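Local coordinates for nucleotidyl transferase AbiEii/AbiGii toxin family protein (Mycobacterium tuberculosis, PDB 6Y56) that acts as a nucleotidyltransferase toxin of a toxin-antitoxin system, and probably inhibits growth by modifying tRNA acceptor stems, at residues R173-A178 with V223-A228; D185-A190 with E253-K258; R219-E224 with R272-D277. One frame throughout, in Å; residues are numbered along the deposited sequence.

Contact 1: R173-A178 with V223-A228; sequences RYRRVA and VEDVLA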
loop_
_atom_site.group_PDB
_atom_site.type_symbol
_atom_site.label_atom_id
_atom_site.label_comp_id
_atom_site.label_asym_id
_atom_site.label_seq_id
_atom_site.Cartn_x
_atom_site.Cartn_y
_atom_site.Cartn_z
ATOM N N ARG A 173 4.647 -2.316 -9.494
ATOM C CA ARG A 173 4.379 -3.723 -9.217
ATOM C C ARG A 173 3.511 -4.350 -10.299
ATOM O O ARG A 173 3.752 -5.495 -10.704
ATOM C CB ARG A 173 3.724 -3.886 -7.857
ATOM C CG ARG A 173 3.420 -5.352 -7.566
ATOM C CD ARG A 173 3.385 -5.624 -6.081
ATOM N NE ARG A 173 2.176 -5.077 -5.483
ATOM C CZ ARG A 173 1.989 -4.947 -4.177
ATOM N NH1 ARG A 173 2.948 -5.309 -3.334
ATOM N NH2 ARG A 173 0.851 -4.447 -3.716
ATOM N N TYR A 174 2.500 -3.613 -10.774
ATOM C CA TYR A 174 1.626 -4.104 -11.837
ATOM C C TYR A 174 2.427 -4.513 -13.058
ATOM O O TYR A 174 2.065 -5.474 -13.751
ATOM C CB TYR A 174 0.652 -2.980 -12.185
ATOM C CG TYR A 174 -0.581 -3.343 -12.974
ATOM C CD1 TYR A 174 -1.645 -4.013 -12.386
ATOM C CD2 TYR A 174 -0.710 -2.941 -14.293
ATOM C CE1 TYR A 174 -2.793 -4.306 -13.117
ATOM C CE2 TYR A 174 -1.842 -3.223 -15.024
ATOM C CZ TYR A 174 -2.871 -3.903 -14.435
ATOM O OH TYR A 174 -3.995 -4.178 -15.188
ATOM N N ARG A 175 3.522 -3.807 -13.327
ATOM C CA ARG A 175 4.376 -4.107 -14.460
ATOM C C ARG A 175 5.031 -5.477 -14.328
ATOM O O ARG A 175 5.389 -6.097 -15.343
ATOM C CB ARG A 175 5.415 -2.995 -14.530
ATOM C CG ARG A 175 6.450 -3.164 -15.552
ATOM C CD ARG A 175 7.685 -3.860 -15.021
ATOM N NE ARG A 175 8.392 -4.284 -16.194
ATOM C CZ ARG A 175 9.615 -4.776 -16.219
ATOM N NH1 ARG A 175 10.141 -5.103 -17.385
ATOM N NH2 ARG A 175 10.317 -4.919 -15.097
ATOM N N ARG A 176 5.233 -5.940 -13.099
ATOM C CA ARG A 176 5.925 -7.197 -12.838
ATOM C C ARG A 176 4.973 -8.364 -12.638
ATOM O O ARG A 176 5.238 -9.465 -13.138
ATOM C CB ARG A 176 6.822 -7.064 -11.604
ATOM C CG ARG A 176 7.382 -8.402 -11.119
ATOM C CD ARG A 176 8.348 -8.239 -9.965
ATOM N NE ARG A 176 7.658 -7.797 -8.756
ATOM C CZ ARG A 176 7.041 -8.609 -7.903
ATOM N NH1 ARG A 176 7.025 -9.926 -8.106
ATOM N NH2 ARG A 176 6.439 -8.097 -6.833
ATOM N N VAL A 177 3.878 -8.152 -11.912
ATOM C CA VAL A 177 2.930 -9.212 -11.594
ATOM C C VAL A 177 1.537 -8.604 -11.489
ATOM O O VAL A 177 1.362 -7.504 -10.959
ATOM C CB VAL A 177 3.343 -9.949 -10.302
ATOM C CG1 VAL A 177 3.349 -8.997 -9.114
ATOM C CG2 VAL A 177 2.422 -11.120 -10.043
ATOM N N ALA A 178 0.542 -9.332 -11.988
ATOM C CA ALA A 178 -0.833 -8.844 -12.059
ATOM C C ALA A 178 -1.589 -9.307 -10.818
ATOM O O ALA A 178 -1.874 -10.500 -10.666
ATOM C CB ALA A 178 -1.498 -9.360 -13.332
ATOM N N VAL A 223 6.283 -0.403 -22.184
ATOM C CA VAL A 223 4.994 0.125 -21.754
ATOM C C VAL A 223 3.899 -0.933 -21.850
ATOM O O VAL A 223 2.939 -0.924 -21.069
ATOM C CB VAL A 223 4.651 1.425 -22.503
ATOM C CG1 VAL A 223 3.371 1.995 -21.971
ATOM C CG2 VAL A 223 5.778 2.433 -22.345
ATOM N N GLU A 224 4.035 -1.878 -22.786
ATOM C CA GLU A 224 3.077 -2.973 -22.890
ATOM C C GLU A 224 3.048 -3.849 -21.649
ATOM O O GLU A 224 2.065 -4.564 -21.443
ATOM C CB GLU A 224 3.397 -3.848 -24.103
ATOM C CG GLU A 224 3.182 -3.164 -25.439
ATOM C CD GLU A 224 4.351 -2.286 -25.853
ATOM O OE1 GLU A 224 5.402 -2.311 -25.169
ATOM O OE2 GLU A 224 4.207 -1.564 -26.867
ATOM N N ASP A 225 4.106 -3.827 -20.831
ATOM C CA ASP A 225 4.071 -4.558 -19.566
ATOM C C ASP A 225 2.857 -4.168 -18.733
ATOM O O ASP A 225 2.330 -4.986 -17.971
ATOM C CB ASP A 225 5.331 -4.274 -18.740
ATOM C CG ASP A 225 6.623 -4.687 -19.434
ATOM O OD1 ASP A 225 6.594 -5.420 -20.442
ATOM O OD2 ASP A 225 7.705 -4.268 -18.954
ATOM N N VAL A 226 2.406 -2.923 -18.851
ATOM C CA VAL A 226 1.229 -2.438 -18.145
ATOM C C VAL A 226 0.020 -2.325 -19.068
ATOM O O VAL A 226 -1.103 -2.610 -18.653
ATOM C CB VAL A 226 1.532 -1.087 -17.456
ATOM C CG1 VAL A 226 0.259 -0.429 -16.951
ATOM C CG2 VAL A 226 2.525 -1.275 -16.327
ATOM N N LEU A 227 0.235 -1.902 -20.315
ATOM C CA LEU A 227 -0.862 -1.489 -21.181
ATOM C C LEU A 227 -1.374 -2.577 -22.111
ATOM O O LEU A 227 -2.378 -2.348 -22.790
ATOM C CB LEU A 227 -0.467 -0.260 -22.005
ATOM C CG LEU A 227 -0.234 1.006 -21.188
ATOM C CD1 LEU A 227 -0.037 2.185 -22.127
ATOM C CD2 LEU A 227 -1.392 1.255 -20.233
ATOM N N ALA A 228 -0.728 -3.735 -22.181
ATOM C CA ALA A 228 -1.303 -4.818 -22.963
ATOM C C ALA A 228 -2.597 -5.282 -22.309
ATOM O O ALA A 228 -2.750 -5.249 -21.084
ATOM C CB ALA A 228 -0.328 -5.989 -23.068
HETATM O O HOH W 1 3.735 -7.898 -17.525
#
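Arg-175 and Asp-225 lie side by side and point the same way, and the guanidinium presents its NE side to a single carboxylate oxygen. Asp-225 OD2 takes Arg-175 NE at 2.8 Å and Arg-175 NH1 at 3.0 Å, both from the same face of the carboxylate. The oxygen sits in the guanidinium plane, whereas the donors stand well out of the carboxylate plane, and the two planes are turned 38° apart. A bend of the arginine chain at chi2 (-93°) brings CD and NE round to that oxygen. Nearer the backbone, Arg-175 CG rests on Asp-225 CB at 3.6 Å. The same OD2 also accepts the backbone N of Arg-222, while Arg-175 NH1 reaches the carbonyl O of Thr-218. Tyr-174 meets Val-226 differently: the two side chains cross at about a right angle, with Tyr-174 CD2 3.8 Å from Val-226 CG1 and Tyr-174 CE2 close to Val-226 O, which lies near the ring plane at its edge. The other methyl, Val-226 CG2, packs on Arg-175 CB at 3.8 Å. Water 1 donates to the carbonyl oxygens of Arg-175 and Asp-225, a long bridge at 3.3 Å from each. Arg-230 bonds Tyr-174 O and makes a cation-pi contact with the ring. A side-on arginine-aspartate salt bridge beside a small apolar patch thus joins the end region of helix 163-174 to the short helix 224-227 in the helical part of this AbiEii-type nucleotidyltransferase.

Contact 2: D185-A190 with E253-K258; sequences DLNHFA and EARVRK
Val-256 presses its CG2 methyl against the backbone of Leu-186 and Asn-187, at the tight centre of a helix-helix packing in the helical part of the toxin, between helices 180-189 and 249-259. The axes of the short segments 185-189 and 253-258 approach to 8.8 Å and cross at 54°. Val-256 CG2 stands beside the backbone N of its own residue, which turns this methyl to the neighbouring helix: it lies 3.5 Å from Asn-187 N and 3.8 Å from Leu-186 CB. Val-256 CG1 also approaches that CB, more loosely. Leu-186 continues the buried side by packing on Leu-171 and Tyr-174 of helix 163-174 and on Phe-260.

The solvent side is looser and polar. The exposed Arg-255 leaves its helix with CG anti to the backbone N (chi1 -174°), then bends at chi3 to lie across the Asn-187 side chain. Amide and guanidinium are nearly parallel, their planes 14° apart, with Asn-187 OD1 over one guanidinium face and 3.1 Å from Arg-255 CD. Neither NE nor NH1 is well angled to bond that oxygen. Ala-190 CB touches the arginine chain at Arg-255 CD, 3.8 Å away. The guanidinium finds its acceptor in the backbone of helix 180-189: Arg-255 NH1 donates to Asn-187 O at 3.0 Å, the oxygen in the guanidinium plane but the nitrogen raised above the carbonyl plane.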
loop_
_atom_site.group_PDB
_atom_site.type_symbol
_atom_site.label_atom_id
_atom_site.label_comp_id
_atom_site.label_asym_id
_atom_site.label_seq_id
_atom_site.Cartn_x
_atom_site.Cartn_y
_atom_site.Cartn_z
ATOM N N ASP A 185 -6.958 -0.914 -6.805
ATOM C CA ASP A 185 -6.439 0.379 -6.367
ATOM C C ASP A 185 -6.174 1.296 -7.553
ATOM O O ASP A 185 -6.471 2.492 -7.494
ATOM C CB ASP A 185 -5.178 0.185 -5.523
ATOM C CG ASP A 185 -5.441 -0.538 -4.203
ATOM O OD1 ASP A 185 -6.608 -0.630 -3.749
ATOM O OD2 ASP A 185 -4.449 -1.030 -3.625
ATOM N N LEU A 186 -5.639 0.744 -8.643
ATOM C CA LEU A 186 -5.408 1.548 -9.838
ATOM C C LEU A 186 -6.716 2.043 -10.426
ATOM O O LEU A 186 -6.764 3.146 -10.986
ATOM C CB LEU A 186 -4.632 0.739 -10.877
ATOM C CG LEU A 186 -3.146 0.576 -10.549
ATOM C CD1 LEU A 186 -2.551 -0.464 -11.472
ATOM C CD2 LEU A 186 -2.423 1.898 -10.683
ATOM N N ASN A 187 -7.783 1.242 -10.311
ATOM C CA ASN A 187 -9.094 1.695 -10.758
ATOM C C ASN A 187 -9.554 2.922 -9.980
ATOM O O ASN A 187 -10.209 3.803 -10.550
ATOM C CB ASN A 187 -10.105 0.552 -10.657
ATOM C CG ASN A 187 -11.469 0.928 -11.196
ATOM O OD1 ASN A 187 -11.644 1.071 -12.402
ATOM N ND2 ASN A 187 -12.439 1.086 -10.305
ATOM N N HIS A 188 -9.220 3.007 -8.683
ATOM C CA HIS A 188 -9.505 4.223 -7.928
ATOM C C HIS A 188 -8.622 5.375 -8.373
ATOM O O HIS A 188 -9.111 6.494 -8.540
ATOM C CB HIS A 188 -9.350 3.975 -6.429
ATOM C CG HIS A 188 -10.596 3.481 -5.777
ATOM N ND1 HIS A 188 -11.679 4.296 -5.524
ATOM C CD2 HIS A 188 -10.935 2.250 -5.332
ATOM C CE1 HIS A 188 -12.633 3.583 -4.949
ATOM N NE2 HIS A 188 -12.205 2.340 -4.820
ATOM N N PHE A 189 -7.318 5.137 -8.564
ATOM C CA PHE A 189 -6.463 6.227 -9.029
ATOM C C PHE A 189 -6.977 6.769 -10.353
ATOM O O PHE A 189 -6.931 7.980 -10.600
ATOM C CB PHE A 189 -5.007 5.774 -9.180
ATOM C CG PHE A 189 -4.259 5.639 -7.887
ATOM C CD1 PHE A 189 -3.997 6.733 -7.086
ATOM C CD2 PHE A 189 -3.811 4.401 -7.478
ATOM C CE1 PHE A 189 -3.308 6.586 -5.891
ATOM C CE2 PHE A 189 -3.112 4.248 -6.295
ATOM C CZ PHE A 189 -2.864 5.338 -5.497
ATOM N N ALA A 190 -7.517 5.887 -11.196
ATOM C CA ALA A 190 -8.026 6.296 -12.499
ATOM C C ALA A 190 -9.245 7.198 -12.400
ATOM O O ALA A 190 -9.580 7.870 -13.383
ATOM C CB ALA A 190 -8.358 5.061 -13.332
ATOM N N GLU A 253 -10.070 -3.598 -15.386
ATOM C CA GLU A 253 -8.973 -3.737 -16.336
ATOM C C GLU A 253 -9.127 -2.760 -17.492
ATOM O O GLU A 253 -8.152 -2.128 -17.914
ATOM C CB GLU A 253 -8.911 -5.173 -16.860
ATOM C CG GLU A 253 -7.647 -5.502 -17.651
ATOM C CD GLU A 253 -7.732 -5.097 -19.124
ATOM O OE1 GLU A 253 -6.669 -4.997 -19.770
ATOM O OE2 GLU A 253 -8.851 -4.873 -19.628
ATOM N N ALA A 254 -10.350 -2.621 -18.008
ATOM C CA ALA A 254 -10.582 -1.723 -19.132
ATOM C C ALA A 254 -10.354 -0.272 -18.740
ATOM O O ALA A 254 -9.713 0.478 -19.488
ATOM C CB ALA A 254 -11.995 -1.920 -19.682
ATOM N N ARG A 255 -10.873 0.148 -17.578
ATOM C CA ARG A 255 -10.706 1.537 -17.167
ATOM C C ARG A 255 -9.242 1.859 -16.906
ATOM O O ARG A 255 -8.761 2.933 -17.286
ATOM C CB ARG A 255 -11.541 1.869 -15.924
ATOM C CG ARG A 255 -11.487 3.365 -15.589
ATOM C CD ARG A 255 -11.774 3.691 -14.134
ATOM N NE ARG A 255 -13.206 3.813 -13.882
ATOM C CZ ARG A 255 -13.741 3.964 -12.676
ATOM N NH1 ARG A 255 -12.960 4.025 -11.603
ATOM N NH2 ARG A 255 -15.059 4.060 -12.541
ATOM N N VAL A 256 -8.521 0.940 -16.261
ATOM C CA VAL A 256 -7.109 1.169 -15.954
ATOM C C VAL A 256 -6.291 1.240 -17.240
ATOM O O VAL A 256 -5.496 2.162 -17.442
ATOM C CB VAL A 256 -6.598 0.085 -14.981
ATOM C CG1 VAL A 256 -5.060 0.064 -14.910
ATOM C CG2 VAL A 256 -7.200 0.290 -13.592
ATOM N N ARG A 257 -6.492 0.277 -18.140
ATOM C CA ARG A 257 -5.736 0.267 -19.388
ATOM C C ARG A 257 -5.972 1.541 -20.193
ATOM O O ARG A 257 -5.035 2.088 -20.789
ATOM C CB ARG A 257 -6.108 -0.972 -20.201
ATOM C CG ARG A 257 -5.448 -1.039 -21.570
ATOM C CD ARG A 257 -5.397 -2.469 -22.088
ATOM N NE ARG A 257 -6.622 -3.209 -21.807
ATOM C CZ ARG A 257 -7.718 -3.146 -22.553
ATOM N NH1 ARG A 257 -7.743 -2.373 -23.632
ATOM N NH2 ARG A 257 -8.790 -3.853 -22.219
ATOM N N LYS A 258 -7.214 2.032 -20.225
ATOM C CA LYS A 258 -7.505 3.259 -20.956
ATOM C C LYS A 258 -6.920 4.479 -20.260
ATOM O O LYS A 258 -6.300 5.336 -20.901
ATOM C CB LYS A 258 -9.011 3.433 -21.107
ATOM C CG LYS A 258 -9.386 4.648 -21.919
ATOM C CD LYS A 258 -10.876 4.709 -22.054
ATOM C CE LYS A 258 -11.247 5.945 -22.848
ATOM N NZ LYS A 258 -12.718 6.082 -23.030
#

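Contact 3: R219-E224 with R272-D277; sequences RPLRVE and RWAACD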
loop_
_atom_site.group_PDB
_atom_site.type_symbol
_atom_site.label_atom_id
_atom_site.label_comp_id
_atom_site.label_asym_id
_atom_site.label_seq_id
_atom_site.Cartn_x
_atom_site.Cartn_y
_atom_site.Cartn_z
ATOM N N ARG A 219 14.274 -6.991 -17.557
ATOM C CA ARG A 219 14.600 -5.806 -18.328
ATOM C C ARG A 219 14.430 -6.117 -19.810
ATOM O O ARG A 219 14.570 -7.275 -20.221
ATOM C CB ARG A 219 16.040 -5.347 -18.048
ATOM C CG ARG A 219 17.089 -6.422 -18.266
ATOM C CD ARG A 219 18.498 -5.850 -18.272
ATOM N NE ARG A 219 18.822 -5.140 -17.043
ATOM C CZ ARG A 219 19.203 -5.730 -15.916
ATOM N NH1 ARG A 219 19.304 -7.052 -15.848
ATOM N NH2 ARG A 219 19.492 -4.996 -14.849
ATOM N N PRO A 220 14.103 -5.120 -20.643
ATOM C CA PRO A 220 13.858 -3.718 -20.300
ATOM C C PRO A 220 12.425 -3.501 -19.868
ATOM O O PRO A 220 11.596 -4.399 -19.978
ATOM C CB PRO A 220 14.090 -3.013 -21.633
ATOM C CG PRO A 220 13.577 -4.001 -22.624
ATOM C CD PRO A 220 14.022 -5.343 -22.099
ATOM N N LEU A 221 12.142 -2.312 -19.345
ATOM C CA LEU A 221 10.770 -1.891 -19.118
ATOM C C LEU A 221 10.131 -1.559 -20.457
ATOM O O LEU A 221 10.686 -0.784 -21.237
ATOM C CB LEU A 221 10.765 -0.642 -18.230
ATOM C CG LEU A 221 9.429 0.085 -18.100
ATOM C CD1 LEU A 221 8.402 -0.855 -17.493
ATOM C CD2 LEU A 221 9.559 1.378 -17.288
ATOM N N ARG A 222 8.986 -2.165 -20.731
ATOM C CA ARG A 222 8.202 -1.857 -21.916
ATOM C C ARG A 222 6.826 -1.392 -21.478
ATOM O O ARG A 222 6.249 -1.922 -20.526
ATOM C CB ARG A 222 8.051 -3.087 -22.811
ATOM C CG ARG A 222 9.367 -3.687 -23.245
ATOM C CD ARG A 222 9.149 -4.837 -24.209
ATOM N NE ARG A 222 10.386 -5.193 -24.888
ATOM C CZ ARG A 222 11.135 -6.238 -24.562
ATOM N NH1 ARG A 222 10.766 -7.034 -23.563
ATOM N NH2 ARG A 222 12.251 -6.491 -25.231
ATOM N N VAL A 223 6.283 -0.403 -22.184
ATOM C CA VAL A 223 4.994 0.125 -21.754
ATOM C C VAL A 223 3.899 -0.933 -21.850
ATOM O O VAL A 223 2.939 -0.924 -21.069
ATOM C CB VAL A 223 4.651 1.425 -22.503
ATOM C CG1 VAL A 223 3.371 1.995 -21.971
ATOM C CG2 VAL A 223 5.778 2.433 -22.345
ATOM N N GLU A 224 4.035 -1.878 -22.786
ATOM C CA GLU A 224 3.077 -2.973 -22.890
ATOM C C GLU A 224 3.048 -3.849 -21.649
ATOM O O GLU A 224 2.065 -4.564 -21.443
ATOM C CB GLU A 224 3.397 -3.848 -24.103
ATOM C CG GLU A 224 3.182 -3.164 -25.439
ATOM C CD GLU A 224 4.351 -2.286 -25.853
ATOM O OE1 GLU A 224 5.402 -2.311 -25.169
ATOM O OE2 GLU A 224 4.207 -1.564 -26.867
ATOM N N ARG A 272 15.528 5.994 -22.366
ATOM C CA ARG A 272 16.868 5.508 -22.065
ATOM C C ARG A 272 16.883 4.738 -20.748
ATOM O O ARG A 272 17.446 3.636 -20.660
ATOM C CB ARG A 272 17.827 6.698 -22.013
ATOM C CG ARG A 272 19.265 6.337 -21.693
ATOM C CD ARG A 272 20.227 7.511 -21.948
ATOM N NE ARG A 272 20.062 8.578 -20.972
ATOM C CZ ARG A 272 19.367 9.687 -21.194
ATOM N NH1 ARG A 272 18.777 9.880 -22.366
ATOM N NH2 ARG A 272 19.262 10.604 -20.243
ATOM N N TRP A 273 16.254 5.298 -19.711
ATOM C CA TRP A 273 16.305 4.662 -18.401
ATOM C C TRP A 273 15.539 3.354 -18.382
ATOM O O TRP A 273 15.870 2.463 -17.590
ATOM C CB TRP A 273 15.785 5.622 -17.337
ATOM C CG TRP A 273 16.615 6.855 -17.257
ATOM C CD1 TRP A 273 17.936 6.970 -17.562
ATOM C CD2 TRP A 273 16.174 8.153 -16.863
ATOM N NE1 TRP A 273 18.354 8.273 -17.383
ATOM C CE2 TRP A 273 17.282 9.021 -16.963
ATOM C CE3 TRP A 273 14.940 8.674 -16.453
ATOM C CZ2 TRP A 273 17.197 10.377 -16.645
ATOM C CZ3 TRP A 273 14.856 10.021 -16.142
ATOM C CH2 TRP A 273 15.981 10.855 -16.238
ATOM N N ALA A 274 14.532 3.219 -19.251
ATOM C CA ALA A 274 13.735 2.000 -19.344
ATOM C C ALA A 274 14.581 0.768 -19.644
ATOM O O ALA A 274 14.108 -0.356 -19.447
ATOM C CB ALA A 274 12.631 2.173 -20.397
ATOM N N ALA A 275 15.811 0.948 -20.120
ATOM C CA ALA A 275 16.706 -0.183 -20.306
ATOM C C ALA A 275 17.065 -0.882 -18.996
ATOM O O ALA A 275 17.514 -2.031 -19.022
ATOM C CB ALA A 275 17.972 0.292 -21.022
ATOM N N CYS A 276 16.882 -0.223 -17.853
ATOM C CA CYS A 276 17.262 -0.789 -16.555
ATOM C C CYS A 276 18.730 -1.221 -16.554
ATOM O O CYS A 276 19.082 -2.359 -16.224
ATOM C CB CYS A 276 16.322 -1.914 -16.113
ATOM S SG CYS A 276 14.600 -1.398 -15.981
ATOM N N ASP A 277 19.589 -0.277 -16.923
ATOM C CA ASP A 277 21.021 -0.490 -17.070
ATOM C C ASP A 277 21.740 0.241 -15.943
ATOM O O ASP A 277 21.493 1.431 -15.713
ATOM C CB ASP A 277 21.486 0.053 -18.424
ATOM C CG ASP A 277 22.882 -0.411 -18.805
ATOM O OD1 ASP A 277 23.757 -0.523 -17.920
ATOM O OD2 ASP A 277 23.100 -0.658 -20.011
#
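Leu-221 N donates to Ala-274 O at 2.8 Å, and the two residues also touch through their side chains. Leu-221 CB lies 4.0 Å from Ala-274 CB, and Ala-274 CB in turn comes to 3.6 Å from Leu-221 O. With CG anti to the backbone N (chi1 169°), Leu-221 also packs on Trp-203 of helix 196-212 and on Arg-175. Beside the same carbonyl, Pro-220, preceded by a cis peptide bond, brings its CB to 3.4 Å from Ala-274 O.

Cys-276 has the largest surface buried by the contact. It closes a type I beta turn, Trp-273 to Cys-276, and is the first residue after the helix to leave helical backbone angles, with positive phi (54°). This type I turn at the C-terminal end of the helix packs against the irregular segment 219-224, which leads to the short helix 224-227 in the helical part of this AbiEii-type fold. Cys-276 CB points to the other segment and meets Arg-219 CB at 4.0 Å; the cysteine side chain also packs on Val-211 of helix 196-212, which Arg-219 touches as well.

The exposed Arg-219 completes the grip. Bent at chi3, it comes round to Cys-276 O and holds that one oxygen side-on with two nitrogens, Arg-219 NE at 2.9 Å and Arg-219 NH2 at 3.0 Å. The oxygen lies in the guanidinium plane, but the two bonds arrive differently: NH2 comes almost in line with the C=O bond, whereas NE is tilted 34° from the carbonyl plane. Ala-275 O lies farther along the same guanidinium edge, and Arg-219 CB rests against it.

Overall arrangement
From the N terminus, the chain passes through the mixed sheet before reaching the helical part and its loops, which these contacts join. Contact 1 closes a 44-residue loop from the end of helix 163-174 to helix 224-227. Contact 2 starts within that loop, on helix 180-189, and closes only at helix 249-259, so the two cross. Contact 3 begins where contact 1 ends, sharing Val-223 and Glu-224, and runs to the turn at the end of helix 268-273; it crosses contact 2, and none nests in another. Contact 1 touches both others: Leu-227 O packs on Arg-257 CD, and Arg-175 NH1 on Pro-220 O. Contacts 2 and 3 stay about 8 Å apart at their nearest atoms.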